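Side-chain contacts in beta-glucoside phosphorylase BglX (Unidentified, PDB 5VQE), which probably cleaves beta-glucosides by transferring the glucosyl unit to phosphate, as a phosphorylase of glycoside hydrolase family 3: residues D52-F57 and K81-P86; T108-P113 and G129-S134; N212-D217 and D221-I226; R412-Q417 and E461-D466. All blocks are in the same frame, centred on the assembly; numbering follows the deposited sequence.

Contact 1: residues D52-F57 and K81-P86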
loop_
_atom_site.group_PDB
_atom_site.type_symbol
_atom_site.label_atom_id
_atom_site.label_comp_id
_atom_site.label_asym_id
_atom_site.label_seq_id
_atom_site.Cartn_x
_atom_site.Cartn_y
_atom_site.Cartn_z
ATOM N N ASP A 52 -19.255 9.488 15.048
ATOM C CA ASP A 52 -19.083 10.855 14.573
ATOM C C ASP A 52 -19.065 10.937 13.055
ATOM O O ASP A 52 -19.273 12.024 12.505
ATOM C CB ASP A 52 -17.794 11.463 15.125
ATOM C CG ASP A 52 -17.944 11.958 16.548
ATOM O OD1 ASP A 52 -18.984 11.667 17.175
ATOM O OD2 ASP A 52 -17.022 12.648 17.032
ATOM N N VAL A 53 -18.816 9.826 12.358
ATOM C CA VAL A 53 -18.864 9.854 10.901
ATOM C C VAL A 53 -20.268 10.095 10.375
ATOM O O VAL A 53 -20.438 10.316 9.173
ATOM C CB VAL A 53 -18.316 8.551 10.278
ATOM C CG1 VAL A 53 -16.917 8.251 10.801
ATOM C CG2 VAL A 53 -19.254 7.373 10.518
ATOM N N MET A 54 -21.279 10.065 11.245
ATOM C CA MET A 54 -22.668 10.209 10.836
ATOM C C MET A 54 -23.316 11.482 11.367
ATOM O O MET A 54 -24.541 11.605 11.296
ATOM C CB MET A 54 -23.481 8.999 11.305
ATOM C CG MET A 54 -23.061 7.677 10.697
ATOM S SD MET A 54 -23.815 6.302 11.585
ATOM C CE MET A 54 -22.950 4.914 10.853
ATOM N N LYS A 55 -22.539 12.426 11.902
ATOM C CA LYS A 55 -23.129 13.633 12.483
ATOM C C LYS A 55 -23.577 14.638 11.430
ATOM O O LYS A 55 -24.521 15.398 11.670
ATOM C CB LYS A 55 -22.133 14.323 13.420
ATOM C CG LYS A 55 -21.480 13.411 14.432
ATOM N N HIS A 56 -22.902 14.691 10.281
ATOM C CA HIS A 56 -23.151 15.729 9.295
ATOM C C HIS A 56 -23.789 15.200 8.026
ATOM O O HIS A 56 -24.262 15.997 7.210
ATOM C CB HIS A 56 -21.835 16.433 8.956
ATOM C CG HIS A 56 -21.093 16.911 10.163
ATOM N ND1 HIS A 56 -21.460 18.043 10.859
ATOM C CD2 HIS A 56 -20.024 16.398 10.815
ATOM C CE1 HIS A 56 -20.640 18.213 11.880
ATOM N NE2 HIS A 56 -19.757 17.232 11.874
ATOM N N PHE A 57 -23.798 13.887 7.844
ATOM C CA PHE A 57 -24.356 13.220 6.681
ATOM C C PHE A 57 -24.270 11.729 6.957
ATOM O O PHE A 57 -23.654 11.297 7.935
ATOM C CB PHE A 57 -23.604 13.594 5.400
ATOM C CG PHE A 57 -22.111 13.484 5.523
ATOM C CD1 PHE A 57 -21.343 14.609 5.756
ATOM C CD2 PHE A 57 -21.480 12.256 5.412
ATOM C CE1 PHE A 57 -19.974 14.520 5.872
ATOM C CE2 PHE A 57 -20.115 12.156 5.524
ATOM C CZ PHE A 57 -19.355 13.292 5.759
ATOM N N LYS A 81 -25.169 -1.474 12.309
ATOM C CA LYS A 81 -26.512 -1.452 12.878
ATOM C C LYS A 81 -27.066 -0.034 12.988
ATOM O O LYS A 81 -28.287 0.142 12.990
ATOM C CB LYS A 81 -26.513 -2.144 14.243
ATOM C CG LYS A 81 -26.485 -3.666 14.153
ATOM N N ALA A 82 -26.199 0.973 13.052
ATOM C CA ALA A 82 -26.625 2.365 13.055
ATOM C C ALA A 82 -26.871 2.929 11.661
ATOM O O ALA A 82 -27.390 4.046 11.555
ATOM C CB ALA A 82 -25.578 3.220 13.764
ATOM N N SER A 83 -26.524 2.197 10.602
ATOM C CA SER A 83 -26.638 2.681 9.229
ATOM C C SER A 83 -27.891 2.126 8.568
ATOM O O SER A 83 -28.120 0.913 8.589
ATOM C CB SER A 83 -25.416 2.270 8.406
ATOM O OG SER A 83 -24.243 2.889 8.888
ATOM N N LYS A 84 -28.677 3.006 7.937
ATOM C CA LYS A 84 -29.826 2.534 7.170
ATOM C C LYS A 84 -29.380 1.761 5.937
ATOM O O LYS A 84 -29.931 0.695 5.630
ATOM C CB LYS A 84 -30.724 3.701 6.758
ATOM C CG LYS A 84 -31.924 3.237 5.924
ATOM C CD LYS A 84 -32.932 4.344 5.641
ATOM C CE LYS A 84 -32.401 5.355 4.635
ATOM N NZ LYS A 84 -33.496 6.226 4.109
ATOM N N ILE A 85 -28.418 2.299 5.204
ATOM C CA ILE A 85 -27.779 1.602 4.087
ATOM C C ILE A 85 -26.501 0.961 4.622
ATOM O O ILE A 85 -25.676 1.669 5.209
ATOM C CB ILE A 85 -27.445 2.561 2.926
ATOM C CG1 ILE A 85 -28.666 3.383 2.499
ATOM C CG2 ILE A 85 -26.880 1.778 1.757
ATOM C CD1 ILE A 85 -29.846 2.564 2.015
ATOM N N PRO A 86 -26.296 -0.345 4.441
ATOM C CA PRO A 86 -25.037 -0.950 4.886
ATOM C C PRO A 86 -23.832 -0.224 4.306
ATOM O O PRO A 86 -23.856 0.254 3.172
ATOM C CB PRO A 86 -25.123 -2.390 4.361
ATOM C CG PRO A 86 -26.556 -2.663 4.218
ATOM C CD PRO A 86 -27.206 -1.352 3.865
#
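M54 reaches across to A82 and S83, and its side chain illustrates how a single thioether can bridge two backbone segments whose nearest CA atoms, M54 CA and S83 CA, are 8.7 Å apart. CB starts out toward the 81-86 segment. CG lies beside the backbone N, anti to the carbonyl carbon (chi1 -63°), and from there the chain runs on fully extended, which carries the sulfur and the methyl to the far side. SD then meets the methyl of A82, with M54 SD and A82 CB 4.2 Å apart. The tip goes further: M54 CE comes to 3.1 Å from S83 OG, a tight approach of a methyl to a hydroxyl oxygen. That hydroxyl is hydrogen-bonded to L79 O, one turn back in helix 69-82, which fixes OG at the place where the methyl arrives. L79 and P59 also touch M54. The contact thus joins the loop between strands 38-42 and 61-64 to the C-terminal end of helix 69-82, inside the TIM-barrel domain. With the hydroxyl turned to its own helix end, what M54 brings to this surface contact is van der Waals packing, which depends on fit and lacks the directional hold of a hydrogen bond.

Contact 2: residues T108-P113 and G129-S134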
loop_
_atom_site.group_PDB
_atom_site.type_symbol
_atom_site.label_atom_id
_atom_site.label_comp_id
_atom_site.label_asym_id
_atom_site.label_seq_id
_atom_site.Cartn_x
_atom_site.Cartn_y
_atom_site.Cartn_z
ATOM N N THR A 108 -1.484 -10.313 11.084
ATOM C CA THR A 108 -0.257 -10.945 10.615
ATOM C C THR A 108 0.436 -10.061 9.580
ATOM O O THR A 108 -0.121 -9.797 8.509
ATOM C CB THR A 108 -0.544 -12.313 10.003
ATOM O OG1 THR A 108 -1.246 -13.133 10.945
ATOM C CG2 THR A 108 0.754 -13.000 9.606
ATOM N N TYR A 109 1.663 -9.647 9.885
ATOM C CA TYR A 109 2.529 -8.970 8.920
ATOM C C TYR A 109 3.238 -10.037 8.092
ATOM O O TYR A 109 4.153 -10.705 8.583
ATOM C CB TYR A 109 3.525 -8.070 9.651
ATOM C CG TYR A 109 4.357 -7.155 8.762
ATOM C CD1 TYR A 109 4.247 -7.197 7.378
ATOM C CD2 TYR A 109 5.265 -6.260 9.313
ATOM C CE1 TYR A 109 4.999 -6.375 6.578
ATOM C CE2 TYR A 109 6.027 -5.424 8.510
ATOM C CZ TYR A 109 5.884 -5.491 7.141
ATOM O OH TYR A 109 6.624 -4.685 6.307
ATOM N N VAL A 110 2.814 -10.214 6.842
ATOM C CA VAL A 110 3.372 -11.240 5.967
ATOM C C VAL A 110 4.641 -10.715 5.308
ATOM O O VAL A 110 5.750 -11.169 5.610
ATOM C CB VAL A 110 2.349 -11.680 4.906
ATOM C CG1 VAL A 110 2.965 -12.694 3.936
ATOM C CG2 VAL A 110 1.104 -12.263 5.576
ATOM N N ALA A 111 4.485 -9.758 4.397
ATOM C CA ALA A 111 5.608 -9.218 3.646
ATOM C C ALA A 111 5.147 -7.978 2.901
ATOM O O ALA A 111 3.954 -7.798 2.637
ATOM C CB ALA A 111 6.176 -10.242 2.660
ATOM N N SER A 112 6.109 -7.119 2.563
ATOM C CA SER A 112 5.835 -6.086 1.578
ATOM C C SER A 112 5.514 -6.752 0.242
ATOM O O SER A 112 5.922 -7.890 -0.009
ATOM C CB SER A 112 7.034 -5.149 1.423
ATOM O OG SER A 112 8.152 -5.843 0.877
ATOM N N PRO A 113 4.778 -6.064 -0.637
ATOM C CA PRO A 113 4.545 -6.633 -1.974
ATOM C C PRO A 113 5.826 -6.930 -2.732
ATOM O O PRO A 113 5.895 -7.928 -3.468
ATOM C CB PRO A 113 3.704 -5.552 -2.663
ATOM C CG PRO A 113 2.965 -4.901 -1.540
ATOM C CD PRO A 113 3.932 -4.884 -0.386
ATOM N N GLY A 129 -2.825 -12.149 -0.394
ATOM C CA GLY A 129 -4.207 -11.715 -0.497
ATOM C C GLY A 129 -5.131 -12.471 0.441
ATOM O O GLY A 129 -6.029 -11.883 1.049
ATOM N N GLU A 130 -4.927 -13.785 0.570
ATOM C CA GLU A 130 -5.728 -14.564 1.507
ATOM C C GLU A 130 -5.574 -14.051 2.934
ATOM O O GLU A 130 -6.562 -13.917 3.661
ATOM C CB GLU A 130 -5.355 -16.051 1.437
ATOM C CG GLU A 130 -5.913 -16.765 0.237
ATOM C CD GLU A 130 -6.203 -18.238 0.504
ATOM O OE1 GLU A 130 -6.893 -18.544 1.495
ATOM O OE2 GLU A 130 -5.754 -19.086 -0.289
ATOM N N VAL A 131 -4.345 -13.768 3.367
ATOM C CA VAL A 131 -4.165 -13.284 4.736
ATOM C C VAL A 131 -4.875 -11.953 4.915
ATOM O O VAL A 131 -5.577 -11.728 5.909
ATOM C CB VAL A 131 -2.675 -13.170 5.100
ATOM C CG1 VAL A 131 -2.516 -12.592 6.512
ATOM C CG2 VAL A 131 -2.004 -14.524 5.010
ATOM N N CYS A 132 -4.696 -11.042 3.958
ATOM C CA CYS A 132 -5.337 -9.737 4.068
ATOM C C CYS A 132 -6.846 -9.885 4.200
ATOM O O CYS A 132 -7.468 -9.310 5.101
ATOM C CB CYS A 132 -5.005 -8.877 2.851
ATOM S SG CYS A 132 -3.255 -8.477 2.612
ATOM N N ALA A 133 -7.452 -10.644 3.295
ATOM C CA ALA A 133 -8.900 -10.749 3.252
ATOM C C ALA A 133 -9.426 -11.653 4.357
ATOM O O ALA A 133 -10.486 -11.378 4.937
ATOM C CB ALA A 133 -9.334 -11.253 1.878
ATOM N N SER A 134 -8.704 -12.732 4.664
ATOM C CA SER A 134 -9.127 -13.619 5.741
ATOM C C SER A 134 -9.166 -12.877 7.069
ATOM O O SER A 134 -10.164 -12.937 7.800
ATOM C CB SER A 134 -8.197 -14.828 5.826
ATOM O OG SER A 134 -8.587 -15.667 6.893
#
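V131 meets V110 and T108 through aliphatic atoms alone, and no ring of the two segments takes part: the CB of Y109 points away from the helix, and its hydroxyl is bonded to R95. Two aromatic groups of helix 378-391 join in, W383 touching V131 and H380 touching T108. The setting is the TIM-barrel domain of family 3 glycosidases, in which the loop between strand 88-91 and helix 113-119 packs on helix 122-138 through T108 and V110. A polar tie reinforces the packing, because T108 OG1 is hydrogen-bonded to the carboxylate of E135, one turn further along that helix. Beyond V110 the loop runs into helix 113-119, whose N-cap is S112, its OG bonded to G115 N. All three contacting side chains are buried. V131 does the work on the helix side: with chi1 at 177°, CG1 points opposite the backbone N and lies against both loop residues. Its distance to T108 CB is 4.0 Å. V110 offers one methyl, CG2, which settles against the fork of the valine, 3.8 Å from V131 CG1 and 3.9 Å from both V131 CB and V131 CG2.

Contact 3: residues N212-D217 and D221-I226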
loop_
_atom_site.group_PDB
_atom_site.type_symbol
_atom_site.label_atom_id
_atom_site.label_comp_id
_atom_site.label_asym_id
_atom_site.label_seq_id
_atom_site.Cartn_x
_atom_site.Cartn_y
_atom_site.Cartn_z
ATOM N N ASN A 212 3.064 11.672 -14.108
ATOM C CA ASN A 212 3.465 10.571 -14.984
ATOM C C ASN A 212 3.671 11.177 -16.371
ATOM O O ASN A 212 2.708 11.501 -17.069
ATOM C CB ASN A 212 2.393 9.483 -14.963
ATOM C CG ASN A 212 2.759 8.262 -15.777
ATOM O OD1 ASN A 212 3.333 8.364 -16.859
ATOM N ND2 ASN A 212 2.412 7.085 -15.258
ATOM N N ASN A 213 4.933 11.376 -16.761
ATOM C CA ASN A 213 5.259 12.156 -17.951
ATOM C C ASN A 213 5.674 11.286 -19.134
ATOM O O ASN A 213 6.276 11.790 -20.094
ATOM C CB ASN A 213 6.349 13.179 -17.625
ATOM C CG ASN A 213 7.691 12.543 -17.339
ATOM O OD1 ASN A 213 7.774 11.470 -16.744
ATOM N ND2 ASN A 213 8.758 13.207 -17.766
ATOM N N LEU A 214 5.371 9.995 -19.087
ATOM C CA LEU A 214 5.560 9.152 -20.257
ATOM C C LEU A 214 4.767 9.720 -21.432
ATOM O O LEU A 214 3.764 10.417 -21.257
ATOM C CB LEU A 214 5.116 7.718 -19.956
ATOM C CG LEU A 214 5.867 6.964 -18.847
ATOM C CD1 LEU A 214 5.264 5.569 -18.647
ATOM C CD2 LEU A 214 7.356 6.849 -19.162
ATOM N N SER A 215 5.241 9.440 -22.641
ATOM C CA SER A 215 4.432 9.706 -23.815
ATOM C C SER A 215 3.145 8.898 -23.726
ATOM O O SER A 215 3.046 7.918 -22.982
ATOM C CB SER A 215 5.194 9.346 -25.083
ATOM O OG SER A 215 5.306 7.944 -25.216
ATOM N N ALA A 216 2.136 9.330 -24.480
ATOM C CA ALA A 216 0.884 8.582 -24.501
ATOM C C ALA A 216 1.128 7.134 -24.899
ATOM O O ALA A 216 0.605 6.212 -24.261
ATOM C CB ALA A 216 -0.113 9.240 -25.448
ATOM N N ASP A 217 1.945 6.913 -25.935
ATOM C CA ASP A 217 2.246 5.551 -26.380
ATOM C C ASP A 217 3.009 4.775 -25.314
ATOM O O ASP A 217 2.705 3.606 -25.049
ATOM C CB ASP A 217 3.054 5.580 -27.680
ATOM C CG ASP A 217 2.195 5.853 -28.911
ATOM O OD1 ASP A 217 0.948 5.807 -28.807
ATOM O OD2 ASP A 217 2.771 6.109 -29.993
ATOM N N ASP A 221 1.584 1.419 -23.380
ATOM C CA ASP A 221 2.291 0.143 -23.471
ATOM C C ASP A 221 2.710 -0.416 -22.117
ATOM O O ASP A 221 3.079 -1.593 -22.047
ATOM C CB ASP A 221 3.552 0.277 -24.336
ATOM C CG ASP A 221 3.259 0.727 -25.758
ATOM O OD1 ASP A 221 2.158 0.453 -26.281
ATOM O OD2 ASP A 221 4.156 1.353 -26.360
ATOM N N THR A 222 2.690 0.389 -21.056
ATOM C CA THR A 222 3.110 -0.075 -19.739
ATOM C C THR A 222 1.946 0.006 -18.752
ATOM O O THR A 222 1.292 -1.010 -18.478
ATOM C CB THR A 222 4.326 0.733 -19.268
ATOM O OG1 THR A 222 4.011 2.132 -19.223
ATOM C CG2 THR A 222 5.494 0.529 -20.233
ATOM N N TYR A 223 1.660 1.195 -18.217
ATOM C CA TYR A 223 0.545 1.324 -17.275
ATOM C C TYR A 223 -0.773 0.887 -17.905
ATOM O O TYR A 223 -1.553 0.149 -17.289
ATOM C CB TYR A 223 0.449 2.765 -16.765
ATOM C CG TYR A 223 1.567 3.103 -15.820
ATOM C CD1 TYR A 223 1.453 2.853 -14.457
ATOM C CD2 TYR A 223 2.762 3.633 -16.289
ATOM C CE1 TYR A 223 2.494 3.147 -13.589
ATOM C CE2 TYR A 223 3.801 3.925 -15.422
ATOM C CZ TYR A 223 3.658 3.678 -14.078
ATOM O OH TYR A 223 4.694 3.967 -13.218
ATOM N N GLY A 224 -1.048 1.333 -19.130
ATOM C CA GLY A 224 -2.296 0.958 -19.772
ATOM C C GLY A 224 -2.438 -0.545 -19.935
ATOM O O GLY A 224 -3.520 -1.102 -19.736
ATOM N N ARG A 225 -1.343 -1.224 -20.278
ATOM C CA ARG A 225 -1.375 -2.676 -20.394
ATOM C C ARG A 225 -1.745 -3.333 -19.071
ATOM O O ARG A 225 -2.521 -4.294 -19.044
ATOM C CB ARG A 225 -0.017 -3.182 -20.870
ATOM C CG ARG A 225 0.060 -4.683 -21.079
ATOM C CD ARG A 225 1.444 -5.075 -21.573
ATOM N NE ARG A 225 1.639 -6.521 -21.602
ATOM C CZ ARG A 225 1.264 -7.310 -22.608
ATOM N NH1 ARG A 225 0.663 -6.801 -23.674
ATOM N NH2 ARG A 225 1.483 -8.614 -22.545
ATOM N N ILE A 226 -1.197 -2.831 -17.965
ATOM C CA ILE A 226 -1.484 -3.407 -16.650
ATOM C C ILE A 226 -2.933 -3.149 -16.258
ATOM O O ILE A 226 -3.658 -4.067 -15.848
ATOM C CB ILE A 226 -0.511 -2.843 -15.599
ATOM C CG1 ILE A 226 0.931 -3.195 -15.968
ATOM C CG2 ILE A 226 -0.852 -3.377 -14.213
ATOM C CD1 ILE A 226 1.952 -2.521 -15.092
#
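N212 and L214 approach the ring of Y223 from two different sides, an instructive case of a polar and an apolar residue of one segment sharing an aromatic group of the other. The ring leaves CA beside the backbone N and opposite the carbonyl carbon (chi1 -72°), which carries it to both. The amide of N212 comes over a face: ND2 stands 3.4 Å above the ring plane, offset toward the rim, and nearest to Y223 CE2. The amide plane is steeply inclined to the ring, at 72°, so the two groups do not stack flat. That tilt is held by bonds to either end of the amide, OD1 to Q245 NE2 and ND2 to G197 O. L214, by contrast, arrives at the ring edge, in plane, the side chains crossing at about a right angle, with L214 CD1 3.9 Å from Y223 CE2. The same methyl touches the hydroxyl of T222, where L214 CD1 and T222 OG1 are 3.7 Å apart; that oxygen is hydrogen-bonded to E218 O. The ring of W219, one turn earlier, also meets that of Y223, nearly parallel to it. Replacing Y223 with an alanine would probably strip N212 and L214 of the surface they rest on and leave D198 O without the hydroxyl that bonds it. At the exposed end, D221 N donates to D217 O at 3.0 Å (N-H...O 149°). Residues 212-215 thus pack on the first turns of helix 216-232, within the beta-alpha-beta unit of strands 210-211 and 237-244, the repeating crossover from which a TIM barrel is built.

Contact 4: residues R412-Q417 and E461-D466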
loop_
_atom_site.group_PDB
_atom_site.type_symbol
_atom_site.label_atom_id
_atom_site.label_comp_id
_atom_site.label_asym_id
_atom_site.label_seq_id
_atom_site.Cartn_x
_atom_site.Cartn_y
_atom_site.Cartn_z
ATOM N N ARG A 412 33.820 -10.668 16.740
ATOM C CA ARG A 412 33.319 -9.406 17.271
ATOM C C ARG A 412 32.635 -8.607 16.164
ATOM O O ARG A 412 33.246 -8.303 15.135
ATOM C CB ARG A 412 34.453 -8.607 17.909
ATOM C CG ARG A 412 35.093 -9.321 19.094
ATOM C CD ARG A 412 36.116 -8.437 19.795
ATOM N NE ARG A 412 35.483 -7.264 20.390
ATOM C CZ ARG A 412 34.955 -7.223 21.609
ATOM N NH1 ARG A 412 34.983 -8.294 22.396
ATOM N NH2 ARG A 412 34.390 -6.104 22.038
ATOM N N ILE A 413 31.370 -8.268 16.386
ATOM C CA ILE A 413 30.536 -7.602 15.394
ATOM C C ILE A 413 30.057 -6.279 15.976
ATOM O O ILE A 413 29.629 -6.217 17.133
ATOM C CB ILE A 413 29.332 -8.478 14.984
ATOM C CG1 ILE A 413 29.807 -9.704 14.205
ATOM C CG2 ILE A 413 28.331 -7.668 14.152
ATOM C CD1 ILE A 413 28.705 -10.701 13.903
ATOM N N ILE A 414 30.124 -5.228 15.168
ATOM C CA ILE A 414 29.466 -3.966 15.477
ATOM C C ILE A 414 28.227 -3.886 14.606
ATOM O O ILE A 414 28.322 -3.961 13.374
ATOM C CB ILE A 414 30.388 -2.758 15.239
ATOM C CG1 ILE A 414 31.506 -2.720 16.284
ATOM C CG2 ILE A 414 29.587 -1.464 15.313
ATOM C CD1 ILE A 414 32.550 -1.611 16.035
ATOM N N LEU A 415 27.068 -3.729 15.240
ATOM C CA LEU A 415 25.788 -3.682 14.547
ATOM C C LEU A 415 25.346 -2.229 14.457
ATOM O O LEU A 415 25.249 -1.542 15.480
ATOM C CB LEU A 415 24.736 -4.518 15.276
ATOM C CG LEU A 415 23.347 -4.635 14.634
ATOM C CD1 LEU A 415 23.442 -5.215 13.235
ATOM C CD2 LEU A 415 22.433 -5.497 15.507
ATOM N N VAL A 416 25.084 -1.771 13.238
ATOM C CA VAL A 416 24.805 -0.369 12.954
ATOM C C VAL A 416 23.381 -0.299 12.438
ATOM O O VAL A 416 23.089 -0.765 11.328
ATOM C CB VAL A 416 25.786 0.226 11.937
ATOM C CG1 VAL A 416 25.525 1.711 11.763
ATOM C CG2 VAL A 416 27.210 -0.019 12.369
ATOM N N GLN A 417 22.492 0.264 13.242
ATOM C CA GLN A 417 21.126 0.479 12.812
ATOM C C GLN A 417 21.039 1.772 12.021
ATOM O O GLN A 417 21.641 2.781 12.392
ATOM C CB GLN A 417 20.189 0.541 14.010
ATOM C CG GLN A 417 18.755 0.879 13.643
ATOM C CD GLN A 417 17.878 1.015 14.852
ATOM O OE1 GLN A 417 17.243 0.054 15.287
ATOM N NE2 GLN A 417 17.849 2.210 15.422
ATOM N N GLU A 461 43.709 0.903 13.823
ATOM C CA GLU A 461 44.281 -0.352 14.300
ATOM C C GLU A 461 43.564 -0.813 15.561
ATOM O O GLU A 461 43.277 -2.007 15.712
ATOM C CB GLU A 461 45.787 -0.197 14.533
ATOM C CG GLU A 461 46.498 -1.457 15.040
ATOM C CD GLU A 461 46.478 -2.628 14.056
ATOM O OE1 GLU A 461 46.048 -2.438 12.894
ATOM O OE2 GLU A 461 46.901 -3.745 14.454
ATOM N N ASP A 462 43.251 0.120 16.469
ATOM C CA ASP A 462 42.415 -0.210 17.621
ATOM C C ASP A 462 41.090 -0.806 17.166
ATOM O O ASP A 462 40.655 -1.852 17.663
ATOM C CB ASP A 462 42.144 1.035 18.471
ATOM C CG ASP A 462 43.386 1.588 19.147
ATOM O OD1 ASP A 462 44.319 0.820 19.462
ATOM O OD2 ASP A 462 43.411 2.813 19.382
ATOM N N LEU A 463 40.416 -0.127 16.237
ATOM C CA LEU A 463 39.157 -0.632 15.708
ATOM C C LEU A 463 39.306 -2.062 15.200
ATOM O O LEU A 463 38.470 -2.924 15.489
ATOM C CB LEU A 463 38.668 0.280 14.585
ATOM C CG LEU A 463 37.310 -0.064 13.976
ATOM C CD1 LEU A 463 36.177 0.250 14.957
ATOM C CD2 LEU A 463 37.112 0.697 12.669
ATOM N N LYS A 464 40.361 -2.329 14.419
ATOM C CA LYS A 464 40.550 -3.669 13.868
ATOM C C LYS A 464 40.843 -4.683 14.961
ATOM O O LYS A 464 40.472 -5.857 14.835
ATOM C CB LYS A 464 41.685 -3.681 12.851
ATOM C CG LYS A 464 41.400 -2.914 11.584
ATOM C CD LYS A 464 42.695 -2.576 10.847
ATOM C CE LYS A 464 42.880 -3.387 9.584
ATOM N NZ LYS A 464 44.144 -3.011 8.879
ATOM N N ARG A 465 41.527 -4.253 16.022
ATOM C CA ARG A 465 41.758 -5.125 17.166
ATOM C C ARG A 465 40.447 -5.478 17.845
ATOM O O ARG A 465 40.278 -6.598 18.342
ATOM C CB ARG A 465 42.710 -4.435 18.151
ATOM C CG ARG A 465 42.827 -5.087 19.525
ATOM C CD ARG A 465 43.382 -4.118 20.564
ATOM N NE ARG A 465 42.485 -3.994 21.715
ATOM C CZ ARG A 465 41.859 -2.880 22.098
ATOM N NH1 ARG A 465 41.068 -2.923 23.164
ATOM N NH2 ARG A 465 42.017 -1.729 21.447
ATOM N N ASP A 466 39.508 -4.533 17.880
ATOM C CA ASP A 466 38.256 -4.693 18.601
ATOM C C ASP A 466 37.099 -5.153 17.725
ATOM O O ASP A 466 36.036 -5.492 18.262
ATOM C CB ASP A 466 37.861 -3.366 19.265
ATOM C CG ASP A 466 38.795 -2.967 20.375
ATOM O OD1 ASP A 466 39.366 -3.866 21.023
ATOM O OD2 ASP A 466 38.944 -1.752 20.612
#
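R412 and D466 supply the polar part of this contact. R412 NE donates to the backbone oxygen D466 O at 2.8 Å, with an N-H...O angle of 147°. The oxygen lies at the edge of the guanidinium and in its plane, whereas the donor is tilted 35° from the carbonyl plane. A bend at chi3 (64°) folds the arginine chain over the acceptor, bringing R412 CD to 3.3 Å from D466 O as well. Because D466 is the last residue of helix 460-466, its carbonyl sits at the helix C-terminus, where a positive group would be expected to be favoured. A leucine in place of R412 would probably leave D466 O without this bond and the helix end without its nearby positive charge. Strand 412-419 lies between strands 469-475 and 444-447 in a mixed sheet, and a two-residue link leads from the helix into strand 469-475; this alpha/beta architecture is consistent with the C-terminal domain of family 3 enzymes. The apolar part is small: R412 and I414 face the helix while I413 turns away, and I414 CD1 meets L463 CD1 at 4.2 Å. Within the helix, charges pair as well. The carboxylate of D466 lies over the guanidinium of R465, its CG above the centre of the group; R465 NH1 and D466 OD1 are 2.9 Å apart, but no N-H points at that oxygen. A long salt bridge links R465 to D462, and D466 OD2 is hydrogen-bonded to Y458 OH.

Contact 2 is the buried one, contact 1 lies at the surface, contact 3 runs from buried to exposed residues, and contact 4 from buried to partly exposed ones. Their chemistry follows: contact 2 pairs branched aliphatic groups, contact 1 lays a thioether against a methyl and a hydroxyl, contact 3 sets an amide and a methyl round an aromatic ring, and contact 4 relies on an arginine at a helix end. The first three belong to the TIM-barrel domain and each joins a loop to a helix, in contact 3 the helix that the loop leads into; contact 4 joins strand to helix in the mixed sheet further along the chain, probably the C-terminal alpha/beta domain. Contacts 1 and 4 have centres about 60 Å apart.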